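Local coordinates for protein aromatic-L-amino-acid decarboxylase (Catharanthus roseus, PDB 6EEW) that decarboxylates L-tryptophan to tryptamine and 5-hydroxy-L-tryptophan to serotonin as a homodimeric, pyridoxal 5'-phosphate-dependent enzyme, at residues A[263-268]-A[422-427]; A[176-181]-A[281-286]. All coordinates share one frame; numbering follows the deposited sequence.

Interaction 1 (A[263-268]-A[422-427]); sequences STTATD and FSLVCF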
ATOM      1  N   SER A 263       9.912   6.588  19.939  1.00 42.97           N
ATOM      2  CA  SER A 263      10.433   6.213  21.249  1.00 52.72           C
ATOM      3  C   SER A 263       9.702   6.938  22.380  1.00 57.69           C
ATOM      4  O   SER A 263       9.044   6.304  23.218  1.00 59.41           O
ATOM      5  CB  SER A 263      11.933   6.487  21.297  1.00 55.73           C
ATOM      6  OG  SER A 263      12.587   5.666  20.351  1.00 62.37           O
ATOM      7  N   THR A 264       9.804   8.270  22.426  1.00 55.11           N
ATOM      8  CA  THR A 264       9.294   9.045  23.554  1.00 44.52           C
ATOM      9  C   THR A 264       8.294  10.116  23.134  1.00 50.35           C
ATOM     10  O   THR A 264       7.908  10.944  23.966  1.00 53.14           O
ATOM     11  CB  THR A 264      10.450   9.703  24.303  1.00 45.78           C
ATOM     12  OG1 THR A 264      11.150  10.569  23.405  1.00 48.23           O
ATOM     13  CG2 THR A 264      11.417   8.662  24.832  1.00 46.84           C
ATOM     14  N   THR A 265       7.838  10.105  21.883  1.00 51.19           N
ATOM     15  CA  THR A 265       7.013  11.186  21.343  1.00 48.91           C
ATOM     16  C   THR A 265       7.653  12.541  21.631  1.00 50.88           C
ATOM     17  O   THR A 265       6.994  13.491  22.061  1.00 58.74           O
ATOM     18  CB  THR A 265       5.565  11.125  21.849  1.00 50.62           C
ATOM     19  OG1 THR A 265       5.516  11.145  23.282  1.00 50.83           O
ATOM     20  CG2 THR A 265       4.870   9.886  21.337  1.00 45.41           C
ATOM     21  N   ALA A 266       8.969  12.616  21.424  1.00 43.56           N
ATOM     22  CA  ALA A 266       9.638  13.907  21.327  1.00 48.41           C
ATOM     23  C   ALA A 266       8.990  14.747  20.230  1.00 45.66           C
ATOM     24  O   ALA A 266       8.263  14.244  19.373  1.00 48.54           O
ATOM     25  CB  ALA A 266      11.127  13.720  21.040  1.00 44.65           C
ATOM     26  N   THR A 267       9.222  16.055  20.285  1.00 46.05           N
ATOM     27  CA  THR A 267       8.606  16.986  19.342  1.00 48.39           C
ATOM     28  C   THR A 267       9.671  17.916  18.785  1.00 53.65           C
ATOM     29  O   THR A 267      10.299  18.668  19.540  1.00 59.44           O
ATOM     30  CB  THR A 267       7.493  17.811  20.013  1.00 48.93           C
ATOM     31  OG1 THR A 267       7.998  18.414  21.206  1.00 59.00           O
ATOM     32  CG2 THR A 267       6.299  16.964  20.382  1.00 41.75           C
ATOM     33  N   ASP A 268       9.869  17.865  17.490  1.00 47.98           N
ATOM     34  CA  ASP A 268      10.770  18.831  16.879  1.00 50.71           C
ATOM     35  C   ASP A 268      10.033  20.142  16.660  1.00 44.09           C
ATOM     36  O   ASP A 268       8.865  20.129  16.264  1.00 46.85           O
ATOM     37  CB  ASP A 268      11.306  18.306  15.551  1.00 59.10           C
ATOM     38  CG  ASP A 268      12.075  17.013  15.706  1.00 69.01           C
ATOM     39  OD1 ASP A 268      12.891  16.917  16.649  1.00 65.11           O
ATOM     40  OD2 ASP A 268      11.844  16.088  14.892  1.00 79.48           O
ATOM     41  N   PHE A 422       1.665  13.629  24.896  1.00 55.14           N
ATOM     42  CA  PHE A 422       0.401  13.186  24.331  1.00 55.06           C
ATOM     43  C   PHE A 422      -0.146  12.023  25.150  1.00 59.61           C
ATOM     44  O   PHE A 422      -0.463  12.181  26.332  1.00 56.89           O
ATOM     45  CB  PHE A 422       0.598  12.799  22.858  1.00 54.08           C
ATOM     46  CG  PHE A 422       1.234  13.887  22.025  1.00 45.76           C
ATOM     47  CD1 PHE A 422       0.464  14.913  21.493  1.00 46.82           C
ATOM     48  CD2 PHE A 422       2.598  13.902  21.802  1.00 42.74           C
ATOM     49  CE1 PHE A 422       1.044  15.920  20.728  1.00 39.02           C
ATOM     50  CE2 PHE A 422       3.182  14.901  21.036  1.00 43.92           C
ATOM     51  CZ  PHE A 422       2.393  15.915  20.498  1.00 40.99           C
ATOM     52  N   SER A 423      -0.268  10.848  24.530  1.00 61.39           N
ATOM     53  CA  SER A 423      -0.872   9.692  25.176  1.00 54.84           C
ATOM     54  C   SER A 423       0.155   8.666  25.649  1.00 50.07           C
ATOM     55  O   SER A 423      -0.229   7.633  26.212  1.00 56.09           O
ATOM     56  CB  SER A 423      -1.882   9.033  24.236  1.00 55.93           C
ATOM     57  OG  SER A 423      -2.304   7.805  24.781  1.00 67.21           O
ATOM     58  N   LEU A 424       1.440   8.900  25.402  1.00 39.27           N
ATOM     59  CA  LEU A 424       2.482   7.928  25.716  1.00 43.35           C
ATOM     60  C   LEU A 424       3.210   8.380  26.968  1.00 44.03           C
ATOM     61  O   LEU A 424       3.668   9.524  27.032  1.00 39.65           O
ATOM     62  CB  LEU A 424       3.474   7.778  24.557  1.00 41.32           C
ATOM     63  CG  LEU A 424       4.842   7.227  24.959  1.00 44.93           C
ATOM     64  CD1 LEU A 424       4.737   5.780  25.425  1.00 46.26           C
ATOM     65  CD2 LEU A 424       5.840   7.369  23.821  1.00 46.51           C
ATOM     66  N   VAL A 425       3.340   7.475  27.940  1.00 45.44           N
ATOM     67  CA  VAL A 425       4.000   7.760  29.215  1.00 49.16           C
ATOM     68  C   VAL A 425       5.274   6.925  29.295  1.00 53.69           C
ATOM     69  O   VAL A 425       5.217   5.691  29.257  1.00 63.19           O
ATOM     70  CB  VAL A 425       3.072   7.457  30.407  1.00 47.74           C
ATOM     71  CG1 VAL A 425       3.735   7.813  31.740  1.00 42.96           C
ATOM     72  CG2 VAL A 425       1.755   8.155  30.245  1.00 43.37           C
ATOM     73  N   CYS A 426       6.418   7.589  29.426  1.00 50.75           N
ATOM     74  CA  CYS A 426       7.707   6.926  29.566  1.00 49.98           C
ATOM     75  C   CYS A 426       8.146   6.982  31.023  1.00 59.33           C
ATOM     76  O   CYS A 426       8.274   8.071  31.590  1.00 67.37           O
ATOM     77  CB  CYS A 426       8.751   7.578  28.662  1.00 55.22           C
ATOM     78  SG  CYS A 426       8.347   7.513  26.889  1.00 61.19           S
ATOM     79  N   PHE A 427       8.373   5.817  31.630  1.00 60.95           N
ATOM     80  CA  PHE A 427       8.652   5.773  33.063  1.00 58.56           C
ATOM     81  C   PHE A 427       9.653   4.664  33.370  1.00 61.71           C
ATOM     82  O   PHE A 427      10.001   3.850  32.511  1.00 65.08           O
ATOM     83  CB  PHE A 427       7.370   5.582  33.873  1.00 55.77           C
ATOM     84  CG  PHE A 427       6.680   4.269  33.633  1.00 57.28           C
ATOM     85  CD1 PHE A 427       6.004   4.030  32.449  1.00 57.81           C
ATOM     86  CD2 PHE A 427       6.712   3.270  34.597  1.00 64.41           C
ATOM     87  CE1 PHE A 427       5.368   2.823  32.232  1.00 62.97           C
ATOM     88  CE2 PHE A 427       6.078   2.060  34.387  1.00 67.25           C
ATOM     89  CZ  PHE A 427       5.407   1.832  33.202  1.00 66.98           C
TER
HETATM   90  O   HOH W   1       3.050  11.259  25.284  1.00 52.19           O

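Interaction 2 (A[176-181]-A[281-286]); sequences IAARER and GIWIHV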
ATOM      1  N   ILE A 176      11.870  12.110  -2.825  1.00 42.87           N
ATOM      2  CA  ILE A 176      12.188  12.036  -4.249  1.00 45.50           C
ATOM      3  C   ILE A 176      11.843  13.355  -4.931  1.00 47.11           C
ATOM      4  O   ILE A 176      12.576  13.827  -5.808  1.00 41.15           O
ATOM      5  CB  ILE A 176      11.463  10.855  -4.922  1.00 43.91           C
ATOM      6  CG1 ILE A 176      12.057   9.518  -4.461  1.00 44.49           C
ATOM      7  CG2 ILE A 176      11.547  11.005  -6.437  1.00 38.31           C
ATOM      8  CD1 ILE A 176      11.348   8.311  -4.982  1.00 47.71           C
ATOM      9  N   ALA A 177      10.725  13.969  -4.543  1.00 48.00           N
ATOM     10  CA  ALA A 177      10.371  15.281  -5.078  1.00 57.33           C
ATOM     11  C   ALA A 177      11.489  16.291  -4.838  1.00 54.53           C
ATOM     12  O   ALA A 177      11.913  17.010  -5.755  1.00 61.29           O
ATOM     13  CB  ALA A 177       9.057  15.764  -4.455  1.00 58.44           C
ATOM     14  N   ALA A 178      11.985  16.357  -3.605  1.00 49.62           N
ATOM     15  CA  ALA A 178      13.079  17.275  -3.308  1.00 56.14           C
ATOM     16  C   ALA A 178      14.321  16.933  -4.126  1.00 56.09           C
ATOM     17  O   ALA A 178      14.985  17.825  -4.687  1.00 58.11           O
ATOM     18  CB  ALA A 178      13.392  17.251  -1.813  1.00 52.35           C
ATOM     19  N   ARG A 179      14.666  15.637  -4.175  1.00 54.80           N
ATOM     20  CA  ARG A 179      15.821  15.180  -4.947  1.00 58.33           C
ATOM     21  C   ARG A 179      15.721  15.618  -6.398  1.00 57.35           C
ATOM     22  O   ARG A 179      16.695  16.098  -6.982  1.00 58.71           O
ATOM     23  CB  ARG A 179      15.944  13.654  -4.863  1.00 52.54           C
ATOM     24  CG  ARG A 179      17.157  13.064  -5.624  1.00 56.85           C
ATOM     25  CD  ARG A 179      16.958  11.556  -5.904  1.00 55.03           C
ATOM     26  NE  ARG A 179      15.979  11.346  -6.971  1.00 48.67           N
ATOM     27  CZ  ARG A 179      15.366  10.194  -7.221  1.00 43.56           C
ATOM     28  NH1 ARG A 179      15.612   9.123  -6.474  1.00 41.25           N
ATOM     29  NH2 ARG A 179      14.481  10.123  -8.204  1.00 43.17           N
ATOM     30  N   GLU A 180      14.547  15.455  -6.999  1.00 56.70           N
ATOM     31  CA  GLU A 180      14.406  15.770  -8.413  1.00 55.37           C
ATOM     32  C   GLU A 180      14.436  17.275  -8.644  1.00 55.11           C
ATOM     33  O   GLU A 180      14.942  17.733  -9.668  1.00 48.57           O
ATOM     34  CB  GLU A 180      13.136  15.146  -8.985  1.00 53.35           C
ATOM     35  CG  GLU A 180      13.248  13.650  -9.300  1.00 57.38           C
ATOM     36  CD  GLU A 180      14.399  13.284 -10.250  1.00 61.85           C
ATOM     37  OE1 GLU A 180      14.669  14.033 -11.223  1.00 61.26           O
ATOM     38  OE2 GLU A 180      15.048  12.237 -10.012  1.00 60.09           O
ATOM     39  N   ARG A 181      13.882  18.069  -7.724  1.00 55.42           N
ATOM     40  CA  ARG A 181      14.055  19.517  -7.856  1.00 54.36           C
ATOM     41  C   ARG A 181      15.536  19.859  -7.948  1.00 58.52           C
ATOM     42  O   ARG A 181      15.982  20.582  -8.861  1.00 55.04           O
ATOM     43  CB  ARG A 181      13.415  20.250  -6.681  1.00 55.14           C
ATOM     44  CG  ARG A 181      13.610  21.753  -6.776  1.00 63.14           C
ATOM     45  CD  ARG A 181      12.870  22.515  -5.706  1.00 58.28           C
ATOM     46  NE  ARG A 181      13.293  22.162  -4.358  1.00 53.82           N
ATOM     47  CZ  ARG A 181      12.665  22.610  -3.275  1.00 57.24           C
ATOM     48  NH1 ARG A 181      11.613  23.399  -3.419  1.00 53.21           N
ATOM     49  NH2 ARG A 181      13.074  22.273  -2.058  1.00 58.07           N
ATOM     50  N   GLY A 281      16.991  26.706   1.643  1.00 59.34           N
ATOM     51  CA  GLY A 281      16.409  26.000   0.515  1.00 49.93           C
ATOM     52  C   GLY A 281      16.203  24.523   0.745  1.00 53.28           C
ATOM     53  O   GLY A 281      16.176  23.748  -0.214  1.00 61.28           O
ATOM     54  N   ILE A 282      16.064  24.117   1.995  1.00 56.35           N
ATOM     55  CA  ILE A 282      15.852  22.726   2.369  1.00 45.73           C
ATOM     56  C   ILE A 282      14.364  22.430   2.351  1.00 50.96           C
ATOM     57  O   ILE A 282      13.568  23.172   2.938  1.00 62.25           O
ATOM     58  CB  ILE A 282      16.445  22.450   3.759  1.00 49.04           C
ATOM     59  CG1 ILE A 282      17.948  22.760   3.759  1.00 49.43           C
ATOM     60  CG2 ILE A 282      16.107  21.036   4.216  1.00 54.28           C
ATOM     61  CD1 ILE A 282      18.561  22.900   5.136  1.00 48.85           C
ATOM     62  N   TRP A 283      13.984  21.335   1.704  1.00 43.52           N
ATOM     63  CA  TRP A 283      12.609  20.863   1.780  1.00 45.96           C
ATOM     64  C   TRP A 283      12.360  20.298   3.164  1.00 46.38           C
ATOM     65  O   TRP A 283      13.040  19.362   3.585  1.00 51.77           O
ATOM     66  CB  TRP A 283      12.349  19.785   0.741  1.00 45.65           C
ATOM     67  CG  TRP A 283      10.962  19.253   0.768  1.00 44.93           C
ATOM     68  CD1 TRP A 283      10.301  18.714   1.840  1.00 46.10           C
ATOM     69  CD2 TRP A 283      10.090  19.099  -0.351  1.00 50.37           C
ATOM     70  NE1 TRP A 283       9.054  18.286   1.463  1.00 48.80           N
ATOM     71  CE2 TRP A 283       8.904  18.502   0.119  1.00 48.33           C
ATOM     72  CE3 TRP A 283      10.188  19.424  -1.706  1.00 49.39           C
ATOM     73  CZ2 TRP A 283       7.827  18.243  -0.709  1.00 45.20           C
ATOM     74  CZ3 TRP A 283       9.120  19.163  -2.525  1.00 43.14           C
ATOM     75  CH2 TRP A 283       7.957  18.578  -2.028  1.00 40.35           C
ATOM     76  N   ILE A 284      11.386  20.841   3.873  1.00 45.59           N
ATOM     77  CA  ILE A 284      11.057  20.352   5.202  1.00 46.71           C
ATOM     78  C   ILE A 284       9.742  19.591   5.149  1.00 43.53           C
ATOM     79  O   ILE A 284       8.715  20.107   4.679  1.00 45.52           O
ATOM     80  CB  ILE A 284      11.023  21.487   6.240  1.00 49.23           C
ATOM     81  CG1 ILE A 284      10.686  20.913   7.620  1.00 50.37           C
ATOM     82  CG2 ILE A 284      10.095  22.621   5.797  1.00 49.38           C
ATOM     83  CD1 ILE A 284      10.844  21.916   8.734  1.00 50.22           C
ATOM     84  N   HIS A 285       9.785  18.356   5.630  1.00 40.49           N
ATOM     85  CA  HIS A 285       8.612  17.509   5.729  1.00 51.36           C
ATOM     86  C   HIS A 285       8.381  17.225   7.198  1.00 58.64           C
ATOM     87  O   HIS A 285       9.320  16.866   7.920  1.00 64.58           O
ATOM     88  CB  HIS A 285       8.779  16.190   4.954  1.00 41.92           C
ATOM     89  CG  HIS A 285       7.671  15.220   5.206  1.00 38.24           C
ATOM     90  ND1 HIS A 285       6.505  15.210   4.471  1.00 38.92           N
ATOM     91  CD2 HIS A 285       7.523  14.266   6.160  1.00 37.88           C
ATOM     92  CE1 HIS A 285       5.692  14.281   4.951  1.00 39.27           C
ATOM     93  NE2 HIS A 285       6.289  13.691   5.973  1.00 37.36           N
ATOM     94  N   VAL A 286       7.144  17.392   7.637  1.00 55.98           N
ATOM     95  CA  VAL A 286       6.765  17.120   9.011  1.00 49.74           C
ATOM     96  C   VAL A 286       6.097  15.755   9.040  1.00 49.27           C
ATOM     97  O   VAL A 286       5.019  15.557   8.455  1.00 40.59           O
ATOM     98  CB  VAL A 286       5.867  18.222   9.578  1.00 45.74           C
ATOM     99  CG1 VAL A 286       5.354  17.824  10.935  1.00 43.70           C
ATOM    100  CG2 VAL A 286       6.673  19.522   9.670  1.00 43.51           C
TER

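Interaction 1 (A[263-268]-A[422-427])
The loop 263-268 runs 138° against segment 422-427, with T264 facing C426 at 6.6 Å between CA atoms and T265 facing L424. The backbone turns at T265, whose phi and psi are both positive, the left-handed helical region. T265 carries much of the contact: its CG2 lies 3.7 Å from L424 CD2, while CB approaches the rim of the F422 ring at CD2. L424 bends over to meet the loop; CG stands anti to the backbone N (chi1 158°), and CD2 reaches S263 O at 3.4 Å, a van der Waals approach. At one end, C426 SG rests against T264, 3.8 Å from CA and a little farther from CG2. At the other end, T267 CG2 meets the F422 ring close to its plane, 3.8 Å from CE2, so both threonines address an edge of the phenyl and neither packs on its face. The direct contacts are van der Waals in kind, and the polar link is a water. It accepts from F422 N at 2.8 Å and donates to T265 OG1 at 3.2 Å; a further bond to L424 O is so short that its length is doubtful. The water ties the turn before the strand to the loop. T262, which precedes S263, lines the tryptophan pocket and probably binds pyridoxal phosphate, and the S263 side chain is about 7 Å from a bound tryptophan, so the packing adjoins the active site. S263 O is also bonded to R469 NE, and M467 of the same strand 465-471 lies against T264 and C426. The contact joins the loop between strand 251-258 and helix 270-280 of the large-domain sheet to strand 424-429 of the four-stranded antiparallel sheet, with helix 375-409 packed against V425, whose CB is directed away from the loop.

Interaction 2 (A[176-181]-A[281-286])
S312 OG is gripped by two groups of one strand, W283 NE1 and H285 ND1, and the first bond steadies the indole that A177 and A178 touch. With chi1 at 180°, CG is anti to the backbone N, and the ring reaches across the helix, against A178 and A177: A178 CB lies 3.7 Å from W283 CB, and A177 CB lies 3.9 Å from W283 CH2. The segment axes approach to 9.6 Å and run antiparallel (177°), a spacing consistent with small side chains facing the indole. R181 bends at chi3 and brings one guanidinium face to W283 CE3, offset toward the rim, but the planes stand 60° apart, ruling out a parallel stack. Replacing W283 with an alanine would probably open a gap beside A177 and leave S312 OG without its indole donor. R179, on the same helix, forms a salt bridge with E180 (NH2 to OE2, 2.8 Å) and is also bonded to K211 O and L212 O of the second subunit. The contact thus sits between helix 167-186 and strand 283-287 of the seven-stranded sheet, where F254 of strand 251-258 and L337 of helix 335-341 also adjoin the W283 indole.

Overall arrangement
Both interactions are largely buried in one family domain, with centres about 27 Å apart and nearest atoms about 7 Å apart, so they do not touch. They share the large-domain sheet: interaction 2 packs a helix on its strand 283-287, whereas interaction 1 uses a loop following the neighbouring strand 251-258 to reach the separate antiparallel sheet. Interaction 1 lies nearer the chain centre, beside the tryptophan pocket, and adds a water bridge to threonine, leucine, cysteine and phenylalanine packing. Interaction 2 is built on one tryptophan and two alanines, with a partly exposed arginine and an exposed glycine at its margin; its helix also meets the second subunit.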